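Local coordinates for nucleoplasmin-like protein (PDB 1NLQ) that binds core histones and takes part in the ATP-facilitated assembly of approximately regularly spaced nucleosomal arrays, and is represented here by its N-terminal core, at residues Gly29-Ile34 / His102-Asp107; Lys35-Gly40 / Gly95-His100; Val53-Asp58 / Val79-Ser84. One frame throughout, in Å; residues are numbered along the deposited sequence.

How the contacts relate
Contacts 1 and 2 join the same two antiparallel strands, 31-39 and 97-104, at successive places along their length; contact 3 ties strand 48-55 of the second sheet to strand 74-82, the other neighbour of 31-39. Contact 2 is the buried one, with aliphatic side chains on the face turned into the sandwich and the Q36-H100 pair facing the next subunit. Contacts 1 and 3 are only partly buried and touch where Q30 and E83 bond through their backbones. Contact 1 is mostly backbone bonding, with polar side-chain ends bound to partners outside the contact, whereas contact 3 has no strand pairing and relies on one lysine, a phenylalanine and waters.

Contact 1. Residues Gly29-Ile34 / His102-Asp107; sequences GQKLVI and HNIKDD
Strand residues K31 to V33 run antiparallel to H102 to I104, the short axes 4.9 Å apart at closest approach and 169° from one another. K31 pairs with I104 and V33 with H102 as hydrogen-bonded pairs, and L32 with N103 between them as a non-hydrogen-bonded one. V33 N reaches H102 O at 2.9 Å in an almost straight bond, and I104 N reaches K31 O at 2.8 Å. Next to K31, the CA of Q30 makes a CA-H...O contact of 3.2 Å with I104 O. G29, whose backbone angles suit a residue without a side chain, lies beside D107 of the chain end.

On the face carrying K31, V33, H102 and I104, the isoleucine is the hub. Its CG1 stands anti to the carbonyl carbon (chi1 -58°) and its chain runs on extended, bringing CD1 to 3.6 Å from V33 CG2. The same methyl lies alongside the K31 chain, 4.1 Å from CD, and both side chains point the same way. Beta-branched V33 suits an extended strand, and its CB packs 4.0 Å from the CB of H102. On the reverse face L32 CD1 comes near the carbonyl oxygen of H102.

The polar tips bind partners beyond the pair. The K31 stem packs on I104 and delivers its ammonium group to salt bridges with E80 and with E4 of a neighbouring subunit. On the face of L32, N103 turns between the sheets, its OD1 taking the indole N-H of W20. The H102 ring bonds E4 of its own chain through ND1 and D78 O of another subunit through NE2. Four backbone bonds thus fix the strand pair, while both partners of the imidazole are acceptors, which would favour an imidazolium with both nitrogens protonated.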
loop_
_atom_site.group_PDB
_atom_site.type_symbol
_atom_site.label_atom_id
_atom_site.label_comp_id
_atom_site.label_asym_id
_atom_site.label_seq_id
_atom_site.Cartn_x
_atom_site.Cartn_y
_atom_site.Cartn_z
ATOM N N GLY A 29 24.192 -7.931 9.056
ATOM C CA GLY A 29 22.907 -7.258 9.141
ATOM C C GLY A 29 22.274 -6.914 7.811
ATOM O O GLY A 29 21.300 -6.158 7.763
ATOM N N GLN A 30 22.806 -7.461 6.727
ATOM C CA GLN A 30 22.233 -7.162 5.426
ATOM C C GLN A 30 20.780 -7.609 5.348
ATOM O O GLN A 30 20.418 -8.681 5.830
ATOM C CB GLN A 30 23.040 -7.809 4.294
ATOM C CG GLN A 30 23.163 -9.316 4.343
ATOM C CD GLN A 30 24.453 -9.762 5.009
ATOM O OE1 GLN A 30 24.668 -9.503 6.190
ATOM N NE2 GLN A 30 25.326 -10.426 4.244
ATOM N N LYS A 31 19.947 -6.767 4.745
ATOM C CA LYS A 31 18.530 -7.063 4.603
ATOM C C LYS A 31 18.014 -6.610 3.251
ATOM O O LYS A 31 18.375 -5.543 2.767
ATOM C CB LYS A 31 17.721 -6.358 5.699
ATOM C CG LYS A 31 16.210 -6.562 5.593
ATOM C CD LYS A 31 15.423 -5.659 6.543
ATOM C CE LYS A 31 15.817 -5.885 7.996
ATOM N NZ LYS A 31 14.929 -5.148 8.945
ATOM N N LEU A 32 17.167 -7.434 2.651
ATOM C CA LEU A 32 16.563 -7.106 1.369
ATOM C C LEU A 32 15.094 -6.818 1.630
ATOM O O LEU A 32 14.373 -7.663 2.164
ATOM C CB LEU A 32 16.681 -8.279 0.401
ATOM C CG LEU A 32 16.025 -8.056 -0.965
ATOM C CD1 LEU A 32 16.708 -6.905 -1.697
ATOM C CD2 LEU A 32 16.126 -9.328 -1.776
ATOM N N VAL A 33 14.647 -5.620 1.275
ATOM C CA VAL A 33 13.257 -5.255 1.479
ATOM C C VAL A 33 12.599 -5.198 0.113
ATOM O O VAL A 33 13.057 -4.473 -0.760
ATOM C CB VAL A 33 13.122 -3.869 2.141
ATOM C CG1 VAL A 33 11.648 -3.560 2.398
ATOM C CG2 VAL A 33 13.916 -3.831 3.443
ATOM N N ILE A 34 11.546 -5.977 -0.079
ATOM C CA ILE A 34 10.859 -5.970 -1.364
ATOM C C ILE A 34 9.622 -5.100 -1.247
ATOM O O ILE A 34 8.679 -5.438 -0.533
ATOM C CB ILE A 34 10.464 -7.391 -1.794
ATOM C CG1 ILE A 34 11.723 -8.240 -1.994
ATOM C CG2 ILE A 34 9.663 -7.336 -3.079
ATOM C CD1 ILE A 34 12.763 -7.620 -2.924
ATOM N N HIS A 102 14.687 -2.261 -1.485
ATOM C CA HIS A 102 15.840 -1.649 -0.834
ATOM C C HIS A 102 16.858 -2.727 -0.542
ATOM O O HIS A 102 16.518 -3.748 0.051
ATOM C CB HIS A 102 15.438 -1.013 0.496
ATOM C CG HIS A 102 14.472 0.121 0.366
ATOM N ND1 HIS A 102 14.706 1.360 0.926
ATOM C CD2 HIS A 102 13.273 0.211 -0.257
ATOM C CE1 HIS A 102 13.693 2.162 0.651
ATOM N NE2 HIS A 102 12.810 1.490 -0.066
ATOM N N ASN A 103 18.102 -2.497 -0.949
ATOM C CA ASN A 103 19.174 -3.452 -0.705
ATOM C C ASN A 103 19.977 -2.867 0.448
ATOM O O ASN A 103 20.842 -2.029 0.240
ATOM C CB ASN A 103 20.068 -3.578 -1.936
ATOM C CG ASN A 103 20.889 -4.843 -1.926
ATOM O OD1 ASN A 103 21.166 -5.409 -0.865
ATOM N ND2 ASN A 103 21.289 -5.300 -3.113
ATOM N N ILE A 104 19.684 -3.307 1.662
ATOM C CA ILE A 104 20.361 -2.787 2.846
ATOM C C ILE A 104 21.662 -3.546 3.116
ATOM O O ILE A 104 21.657 -4.748 3.362
ATOM C CB ILE A 104 19.412 -2.862 4.042
ATOM C CG1 ILE A 104 18.145 -2.062 3.719
ATOM C CG2 ILE A 104 20.076 -2.294 5.272
ATOM C CD1 ILE A 104 16.969 -2.377 4.620
ATOM N N LYS A 105 22.779 -2.822 3.086
ATOM C CA LYS A 105 24.097 -3.429 3.252
ATOM C C LYS A 105 24.479 -3.955 4.633
ATOM O O LYS A 105 25.183 -4.955 4.741
ATOM C CB LYS A 105 25.168 -2.446 2.772
ATOM C CG LYS A 105 24.876 -1.792 1.409
ATOM C CD LYS A 105 24.572 -2.816 0.312
ATOM C CE LYS A 105 24.696 -2.175 -1.068
ATOM N NZ LYS A 105 24.233 -3.044 -2.179
ATOM N N ASP A 106 24.032 -3.280 5.684
ATOM C CA ASP A 106 24.348 -3.716 7.042
ATOM C C ASP A 106 23.431 -3.056 8.063
ATOM O O ASP A 106 22.498 -2.344 7.695
ATOM C CB ASP A 106 25.816 -3.412 7.370
ATOM C CG ASP A 106 26.180 -1.966 7.125
ATOM O OD1 ASP A 106 25.448 -1.072 7.604
ATOM O OD2 ASP A 106 27.207 -1.727 6.457
ATOM N N ASP A 107 23.695 -3.301 9.344
ATOM C CA ASP A 107 22.871 -2.742 10.416
ATOM C C ASP A 107 23.624 -1.709 11.243
ATOM O O ASP A 107 24.641 -1.176 10.745
ATOM C CB ASP A 107 22.354 -3.860 11.328
ATOM C CG ASP A 107 23.469 -4.573 12.078
ATOM O OD1 ASP A 107 23.162 -5.517 12.828
ATOM O OD2 ASP A 107 24.651 -4.202 11.917
#

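Contact 2. Residues Lys35-Gly40 / Gly95-His100; sequences KQILLG and GPVYIH
Q36 leaves its strand directly beside H100, and the two side chains rise together on one face. CG is anti to the backbone N (chi1 172°) and the chain stays extended, so CB, CG and CD pass the imidazole in turn, with CG at the ring edge and in its plane. At the tip, NE2 donates to H100 ND1 over 3.0 Å. The histidine nitrogen lies in the plane of the amide, but the donor sits 30° out of the ring plane, the two flat groups being turned 63° apart. A second use of NE2, to I64 O of a neighbouring subunit, fits a primary amide with two hydrogens to give.

Beneath this pair the backbone departs from regular pairing: K35 N and Q36 N both donate to H100 O, K35 by the shorter bond of 2.8 Å, which makes a classic beta bulge. From there regular antiparallel pairing runs on through L38 and Y98, within the beta-sandwich of the nucleoplasmin core whose copies form the pentamer. L38 CD2 approaches the H100 ring at its edge, 4.1 Å from CE1, and this face packs against the next subunit, with A65 there meeting L38.

The opposite face turns into the sandwich, where branched aliphatic residues suit a buried interior: I37 CG2 meets V97 CG1 at 3.5 Å, and L39 CD1 lies 4.0 Å from V97 CG2. I64 and L67 of the same chain's second sheet cover I37. Toward the strand end G40 N bonds P96 O, and G40 leaves room for the P96 ring and for Y98, whose CE1 lies 3.6 Å from the CA of G40.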
loop_
_atom_site.group_PDB
_atom_site.type_symbol
_atom_site.label_atom_id
_atom_site.label_comp_id
_atom_site.label_asym_id
_atom_site.label_seq_id
_atom_site.Cartn_x
_atom_site.Cartn_y
_atom_site.Cartn_z
ATOM N N LYS A 35 9.639 -3.973 -1.955
ATOM C CA LYS A 35 8.550 -3.009 -1.907
ATOM C C LYS A 35 7.457 -3.187 -2.937
ATOM O O LYS A 35 6.286 -2.994 -2.633
ATOM C CB LYS A 35 9.108 -1.591 -2.041
ATOM C CG LYS A 35 9.966 -1.131 -0.877
ATOM C CD LYS A 35 9.125 -0.997 0.374
ATOM C CE LYS A 35 9.868 -0.280 1.493
ATOM N NZ LYS A 35 8.965 -0.023 2.654
ATOM N N GLN A 36 7.842 -3.537 -4.154
ATOM C CA GLN A 36 6.879 -3.675 -5.234
ATOM C C GLN A 36 7.263 -4.741 -6.253
ATOM O O GLN A 36 8.437 -4.941 -6.556
ATOM C CB GLN A 36 6.723 -2.303 -5.926
ATOM C CG GLN A 36 5.896 -2.287 -7.201
ATOM C CD GLN A 36 5.839 -0.904 -7.852
ATOM O OE1 GLN A 36 4.874 -0.164 -7.678
ATOM N NE2 GLN A 36 6.882 -0.552 -8.598
ATOM N N ILE A 37 6.252 -5.453 -6.747
ATOM C CA ILE A 37 6.436 -6.471 -7.776
ATOM C C ILE A 37 5.408 -6.047 -8.807
ATOM O O ILE A 37 4.205 -6.061 -8.551
ATOM C CB ILE A 37 6.172 -7.894 -7.246
ATOM C CG1 ILE A 37 7.189 -8.210 -6.142
ATOM C CG2 ILE A 37 6.338 -8.905 -8.375
ATOM C CD1 ILE A 37 7.089 -9.609 -5.552
ATOM N N LEU A 38 5.912 -5.662 -9.970
ATOM C CA LEU A 38 5.105 -5.111 -11.042
ATOM C C LEU A 38 5.107 -5.920 -12.329
ATOM O O LEU A 38 6.155 -6.394 -12.766
ATOM C CB LEU A 38 5.632 -3.698 -11.304
ATOM C CG LEU A 38 5.094 -2.792 -12.407
ATOM C CD1 LEU A 38 3.649 -2.391 -12.131
ATOM C CD2 LEU A 38 5.987 -1.559 -12.463
ATOM N N LEU A 39 3.926 -6.063 -12.929
ATOM C CA LEU A 39 3.771 -6.809 -14.172
ATOM C C LEU A 39 4.012 -5.890 -15.374
ATOM O O LEU A 39 3.430 -4.817 -15.471
ATOM C CB LEU A 39 2.363 -7.401 -14.245
ATOM C CG LEU A 39 2.063 -8.288 -15.463
ATOM C CD1 LEU A 39 2.899 -9.557 -15.398
ATOM C CD2 LEU A 39 0.579 -8.635 -15.484
ATOM N N GLY A 40 4.871 -6.324 -16.289
ATOM C CA GLY A 40 5.168 -5.517 -17.465
ATOM C C GLY A 40 3.984 -5.292 -18.386
ATOM O O GLY A 40 3.081 -6.125 -18.474
ATOM N N GLY A 95 5.927 -13.239 -17.987
ATOM C CA GLY A 95 6.364 -11.905 -17.630
ATOM C C GLY A 95 6.320 -10.922 -18.790
ATOM O O GLY A 95 5.533 -11.084 -19.714
ATOM N N PRO A 96 7.173 -9.888 -18.769
ATOM C CA PRO A 96 8.140 -9.656 -17.696
ATOM C C PRO A 96 7.528 -9.191 -16.379
ATOM O O PRO A 96 6.423 -8.650 -16.341
ATOM C CB PRO A 96 9.083 -8.615 -18.297
ATOM C CG PRO A 96 8.196 -7.850 -19.221
ATOM C CD PRO A 96 7.323 -8.894 -19.851
ATOM N N VAL A 97 8.258 -9.447 -15.299
ATOM C CA VAL A 97 7.850 -9.032 -13.969
ATOM C C VAL A 97 9.051 -8.322 -13.347
ATOM O O VAL A 97 10.183 -8.807 -13.426
ATOM C CB VAL A 97 7.450 -10.238 -13.090
ATOM C CG1 VAL A 97 7.143 -9.771 -11.670
ATOM C CG2 VAL A 97 6.235 -10.920 -13.688
ATOM N N TYR A 98 8.811 -7.164 -12.746
ATOM C CA TYR A 98 9.884 -6.403 -12.133
ATOM C C TYR A 98 9.774 -6.453 -10.609
ATOM O O TYR A 98 8.685 -6.332 -10.052
ATOM C CB TYR A 98 9.832 -4.946 -12.609
ATOM C CG TYR A 98 9.560 -4.794 -14.089
ATOM C CD1 TYR A 98 8.342 -4.283 -14.545
ATOM C CD2 TYR A 98 10.517 -5.165 -15.038
ATOM C CE1 TYR A 98 8.085 -4.142 -15.905
ATOM C CE2 TYR A 98 10.260 -5.026 -16.403
ATOM C CZ TYR A 98 9.048 -4.518 -16.823
ATOM O OH TYR A 98 8.792 -4.399 -18.174
ATOM N N ILE A 99 10.906 -6.639 -9.942
ATOM C CA ILE A 99 10.931 -6.684 -8.481
ATOM C C ILE A 99 11.727 -5.475 -8.001
ATOM O O ILE A 99 12.887 -5.298 -8.389
ATOM C CB ILE A 99 11.594 -7.987 -7.976
ATOM C CG1 ILE A 99 10.792 -9.196 -8.466
ATOM C CG2 ILE A 99 11.647 -7.992 -6.459
ATOM C CD1 ILE A 99 11.430 -10.540 -8.145
ATOM N N HIS A 100 11.100 -4.637 -7.178
ATOM C CA HIS A 100 11.742 -3.429 -6.665
ATOM C C HIS A 100 11.854 -3.405 -5.146
ATOM O O HIS A 100 10.969 -3.879 -4.438
ATOM C CB HIS A 100 10.959 -2.187 -7.092
ATOM C CG HIS A 100 10.673 -2.117 -8.559
ATOM N ND1 HIS A 100 9.391 -2.062 -9.058
ATOM C CD2 HIS A 100 11.498 -2.073 -9.632
ATOM C CE1 HIS A 100 9.437 -1.988 -10.377
ATOM N NE2 HIS A 100 10.703 -1.993 -10.750
#

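Contact 3. Residues Val53-Asp58 / Val79-Ser84; sequences VNTPKD and VEFYES
K57 runs extended past S84, their CB atoms 3.8 Å apart, to the turn that follows strand 74-82. With CG anti to the backbone N (chi1 -175°) and every later torsion also extended, its ammonium group reaches two successive carbonyls, E83 O at 2.6 Å and Y82 O at 2.9 Å. In both bonds the nitrogen stands above the carbonyl plane, 50° out of it for E83, so neither uses a lone-pair direction, a compromise consistent with one ammonium group serving two neighbouring carbonyls. A water links NZ to E83 OE2, which lies 4.3 Å away, too far for a direct salt bridge; the other carboxylate oxygen of E83 takes the backbone N of G29. E83 CG lies over the centre of one face of the Y82 ring.

Deeper in, V53 comes to F81 from the opposite direction, its CG2 3.5 Å from CZ. V86 and, from a neighbouring subunit, F6 add to this apolar cluster. T55 offers a methyl to S84, CG2 lying 3.9 Å from CB, and its hydroxyl weakly to a second water, which donates to D58 OD2 and also bonds S84 OG.

Here strand ends belonging to different sheets meet by side chains, in the manner of a beta-sandwich: aromatic and aliphatic groups pack between the sheets, and an exposed lysine binds two carbonyls at the end of strand 74-82, in the nucleoplasmin core fold.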
loop_
_atom_site.group_PDB
_atom_site.type_symbol
_atom_site.label_atom_id
_atom_site.label_comp_id
_atom_site.label_asym_id
_atom_site.label_seq_id
_atom_site.Cartn_x
_atom_site.Cartn_y
_atom_site.Cartn_z
ATOM N N VAL A 53 9.141 -16.975 -3.804
ATOM C CA VAL A 53 10.367 -16.621 -3.114
ATOM C C VAL A 53 10.882 -17.868 -2.401
ATOM O O VAL A 53 10.102 -18.670 -1.892
ATOM C CB VAL A 53 10.149 -15.461 -2.090
ATOM C CG1 VAL A 53 9.284 -15.918 -0.933
ATOM C CG2 VAL A 53 11.490 -14.976 -1.566
ATOM N N ASN A 54 12.202 -18.034 -2.402
ATOM C CA ASN A 54 12.826 -19.183 -1.762
ATOM C C ASN A 54 13.950 -18.767 -0.832
ATOM O O ASN A 54 14.831 -18.003 -1.211
ATOM C CB ASN A 54 13.414 -20.136 -2.805
ATOM C CG ASN A 54 12.366 -20.723 -3.715
ATOM O OD1 ASN A 54 11.982 -20.118 -4.724
ATOM N ND2 ASN A 54 11.878 -21.906 -3.358
ATOM N N THR A 55 13.914 -19.270 0.391
ATOM C CA THR A 55 14.969 -18.987 1.349
ATOM C C THR A 55 15.203 -20.263 2.137
ATOM O O THR A 55 14.346 -20.696 2.897
ATOM C CB THR A 55 14.591 -17.850 2.320
ATOM O OG1 THR A 55 14.728 -16.583 1.662
ATOM C CG2 THR A 55 15.504 -17.871 3.527
ATOM N N PRO A 56 16.373 -20.888 1.957
ATOM C CA PRO A 56 16.652 -22.127 2.693
ATOM C C PRO A 56 16.630 -21.865 4.191
ATOM O O PRO A 56 16.046 -22.632 4.968
ATOM C CB PRO A 56 18.045 -22.517 2.197
ATOM C CG PRO A 56 18.104 -21.897 0.806
ATOM C CD PRO A 56 17.504 -20.539 1.080
ATOM N N LYS A 57 17.269 -20.763 4.570
ATOM C CA LYS A 57 17.384 -20.321 5.954
ATOM C C LYS A 57 16.125 -20.527 6.789
ATOM O O LYS A 57 16.210 -20.750 8.000
ATOM C CB LYS A 57 17.784 -18.841 5.974
ATOM C CG LYS A 57 18.056 -18.276 7.363
ATOM C CD LYS A 57 18.500 -16.816 7.294
ATOM C CE LYS A 57 19.034 -16.335 8.637
ATOM N NZ LYS A 57 19.420 -14.904 8.673
ATOM N N ASP A 58 14.961 -20.458 6.149
ATOM C CA ASP A 58 13.698 -20.629 6.858
ATOM C C ASP A 58 12.736 -21.637 6.222
ATOM O O ASP A 58 11.511 -21.521 6.382
ATOM C CB ASP A 58 13.015 -19.270 6.977
ATOM C CG ASP A 58 13.962 -18.195 7.464
ATOM O OD1 ASP A 58 14.427 -18.300 8.626
ATOM O OD2 ASP A 58 14.261 -17.255 6.689
ATOM N N VAL A 79 7.912 -6.832 2.287
ATOM C CA VAL A 79 8.454 -7.892 3.117
ATOM C C VAL A 79 9.963 -7.781 3.161
ATOM O O VAL A 79 10.572 -7.131 2.316
ATOM C CB VAL A 79 8.073 -9.282 2.579
ATOM C CG1 VAL A 79 6.576 -9.456 2.629
ATOM C CG2 VAL A 79 8.583 -9.458 1.158
ATOM N N GLU A 80 10.571 -8.399 4.165
ATOM C CA GLU A 80 12.014 -8.360 4.276
ATOM C C GLU A 80 12.655 -9.705 4.526
ATOM O O GLU A 80 12.054 -10.609 5.106
ATOM C CB GLU A 80 12.449 -7.380 5.360
ATOM C CG GLU A 80 11.736 -7.502 6.675
ATOM C CD GLU A 80 12.297 -6.523 7.686
ATOM O OE1 GLU A 80 12.334 -5.309 7.379
ATOM O OE2 GLU A 80 12.706 -6.963 8.778
ATOM N N PHE A 81 13.890 -9.819 4.061
ATOM C CA PHE A 81 14.680 -11.027 4.202
ATOM C C PHE A 81 15.990 -10.586 4.835
ATOM O O PHE A 81 16.728 -9.773 4.281
ATOM C CB PHE A 81 14.908 -11.648 2.830
ATOM C CG PHE A 81 13.635 -11.908 2.074
ATOM C CD1 PHE A 81 13.180 -11.015 1.104
ATOM C CD2 PHE A 81 12.858 -13.018 2.376
ATOM C CE1 PHE A 81 11.965 -11.229 0.452
ATOM C CE2 PHE A 81 11.646 -13.243 1.732
ATOM C CZ PHE A 81 11.193 -12.347 0.768
ATOM N N TYR A 82 16.269 -11.131 6.010
ATOM C CA TYR A 82 17.449 -10.759 6.770
ATOM C C TYR A 82 18.553 -11.802 6.686
ATOM O O TYR A 82 18.303 -12.994 6.841
ATOM C CB TYR A 82 17.029 -10.554 8.223
ATOM C CG TYR A 82 18.123 -10.169 9.190
ATOM C CD1 TYR A 82 18.593 -8.859 9.263
ATOM C CD2 TYR A 82 18.644 -11.106 10.078
ATOM C CE1 TYR A 82 19.552 -8.491 10.206
ATOM C CE2 TYR A 82 19.596 -10.750 11.021
ATOM C CZ TYR A 82 20.045 -9.440 11.082
ATOM O OH TYR A 82 20.973 -9.092 12.037
ATOM N N GLU A 83 19.768 -11.340 6.427
ATOM C CA GLU A 83 20.933 -12.220 6.352
ATOM C C GLU A 83 20.605 -13.598 5.819
ATOM O O GLU A 83 20.762 -14.602 6.523
ATOM C CB GLU A 83 21.561 -12.365 7.741
ATOM C CG GLU A 83 22.183 -11.096 8.266
ATOM C CD GLU A 83 22.761 -11.260 9.650
ATOM O OE1 GLU A 83 23.486 -10.352 10.092
ATOM O OE2 GLU A 83 22.487 -12.290 10.298
ATOM N N SER A 84 20.139 -13.661 4.579
ATOM C CA SER A 84 19.810 -14.946 3.998
ATOM C C SER A 84 19.866 -14.893 2.486
ATOM O O SER A 84 19.752 -13.826 1.881
ATOM C CB SER A 84 18.426 -15.415 4.485
ATOM O OG SER A 84 17.427 -14.428 4.290
HETATM O O HOH W 1 14.786 -15.129 4.669
HETATM O O HOH W 2 20.228 -14.089 11.160
#